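Local coordinates for fibronectin type III domain-containing protein 5 (Homo sapiens, PDB 4LSD), which gives rise to irisin, a hormone that forms dimers through its fibronectin type III domain and probably promotes browning of white fat, at residues D63-E66 against D67-Y70. Numbering follows the deposited sequence.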
loop_
_atom_site.group_PDB
_atom_site.type_symbol
_atom_site.label_atom_id
_atom_site.label_comp_id
_atom_site.label_asym_id
_atom_site.label_seq_id
_atom_site.Cartn_x
_atom_site.Cartn_y
_atom_site.Cartn_z
ATOM N N ASP A 63 -1.729 9.256 4.728
ATOM C CA ASP A 63 -0.872 10.323 4.251
ATOM C C ASP A 63 -1.388 10.980 2.978
ATOM O O ASP A 63 -0.616 11.267 2.061
ATOM C CB ASP A 63 0.525 9.750 4.028
ATOM C CG ASP A 63 1.608 10.816 4.001
ATOM O OD1 ASP A 63 1.518 11.791 4.783
ATOM O OD2 ASP A 63 2.569 10.661 3.207
ATOM N N LEU A 64 -2.692 11.221 2.925
ATOM C CA LEU A 64 -3.275 11.868 1.766
ATOM C C LEU A 64 -3.093 13.359 1.927
ATOM O O LEU A 64 -2.865 13.854 3.033
ATOM C CB LEU A 64 -4.762 11.548 1.652
ATOM C CG LEU A 64 -5.119 10.097 1.345
ATOM C CD1 LEU A 64 -6.612 10.004 1.076
ATOM C CD2 LEU A 64 -4.328 9.615 0.123
ATOM N N GLU A 65 -3.201 14.068 0.813
ATOM C CA GLU A 65 -3.069 15.519 0.781
ATOM C C GLU A 65 -4.382 16.153 1.207
ATOM O O GLU A 65 -5.448 15.668 0.836
ATOM C CB GLU A 65 -2.752 15.965 -0.638
ATOM C CG GLU A 65 -1.302 16.202 -0.912
ATOM C CD GLU A 65 -0.923 17.627 -0.635
ATOM O OE1 GLU A 65 0.268 17.967 -0.804
ATOM O OE2 GLU A 65 -1.824 18.408 -0.253
ATOM N N GLU A 66 -4.310 17.239 1.970
ATOM C CA GLU A 66 -5.518 17.930 2.417
ATOM C C GLU A 66 -6.143 18.691 1.249
ATOM O O GLU A 66 -5.445 19.060 0.301
ATOM C CB GLU A 66 -5.177 18.936 3.512
ATOM C CG GLU A 66 -4.193 20.000 3.036
ATOM C CD GLU A 66 -4.503 21.382 3.575
ATOM O OE1 GLU A 66 -4.467 21.572 4.808
ATOM O OE2 GLU A 66 -4.783 22.286 2.762
ATOM N N ASP A 67 -7.452 18.928 1.329
ATOM C CA ASP A 67 -8.170 19.683 0.304
ATOM C C ASP A 67 -7.717 19.290 -1.094
ATOM O O ASP A 67 -7.431 20.147 -1.934
ATOM C CB ASP A 67 -7.918 21.169 0.538
ATOM C CG ASP A 67 -8.695 22.053 -0.408
ATOM O OD1 ASP A 67 -9.921 21.850 -0.524
ATOM O OD2 ASP A 67 -8.081 22.963 -1.016
ATOM N N THR A 68 -7.677 17.984 -1.332
ATOM C CA THR A 68 -7.219 17.438 -2.600
ATOM C C THR A 68 -8.118 16.326 -3.137
ATOM O O THR A 68 -8.650 15.523 -2.371
ATOM C CB THR A 68 -5.804 16.880 -2.416
ATOM O OG1 THR A 68 -4.957 17.924 -1.924
ATOM C CG2 THR A 68 -5.257 16.326 -3.713
ATOM N N GLU A 69 -8.252 16.278 -4.462
ATOM C CA GLU A 69 -9.064 15.276 -5.149
ATOM C C GLU A 69 -8.253 14.051 -5.577
ATOM O O GLU A 69 -7.154 14.173 -6.116
ATOM C CB GLU A 69 -9.723 15.907 -6.371
ATOM C CG GLU A 69 -10.732 16.989 -6.031
ATOM C CD GLU A 69 -11.339 17.629 -7.266
ATOM O OE1 GLU A 69 -10.619 18.364 -7.984
ATOM O OE2 GLU A 69 -12.539 17.390 -7.523
ATOM N N TYR A 70 -8.815 12.869 -5.347
ATOM C CA TYR A 70 -8.151 11.616 -5.682
ATOM C C TYR A 70 -9.002 10.707 -6.541
ATOM O O TYR A 70 -10.221 10.835 -6.596
ATOM C CB TYR A 70 -7.795 10.861 -4.408
ATOM C CG TYR A 70 -6.634 11.442 -3.642
ATOM C CD1 TYR A 70 -5.332 11.006 -3.885
ATOM C CD2 TYR A 70 -6.831 12.423 -2.675
ATOM C CE1 TYR A 70 -4.257 11.528 -3.181
ATOM C CE2 TYR A 70 -5.762 12.955 -1.966
ATOM C CZ TYR A 70 -4.481 12.501 -2.225
ATOM O OH TYR A 70 -3.426 13.017 -1.518
#
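The hydroxyl of Y70 reaches back to the main chain five residues earlier, accepting an almost straight hydrogen bond from E65 N (2.6 Å to OH, N-H...O angle 168°). This is a tyrosine corner, characteristic of Greek-key β-sandwiches such as fibronectin type III domains; here it fastens the loop after strand 58-61 to the start of strand 69-78, joining the two sheets. Tyrosine suits the place because its rigid ring can span the turn and still put a polar atom at the far side. Its CG lies beside the backbone N and anti to the carbonyl carbon (chi1 -74°), swinging the ring back under the loop. L64 suits its place by having a branched methyl to lay on the ring: CD2 sits over one face, 4.0 Å from the centroid and offset toward the rim in a CH-pi contact. Within the bend, T68 has a hydroxyl short enough to reach back to the main chain: OG1 donates to E66 O (2.5 Å) from above the carbonyl plane, and T68 OG1 also lies 3.2 Å from E65 CB. D67 takes a left-handed backbone conformation and sends its carboxylate outward to a salt bridge with R95. A phenylalanine in place of Y70 would keep the CH-pi contact with L64 CD2 but would probably leave E65 N without its acceptor. The buried phenol thus satisfies its polar atom on a main-chain N-H while its face packs on leucine.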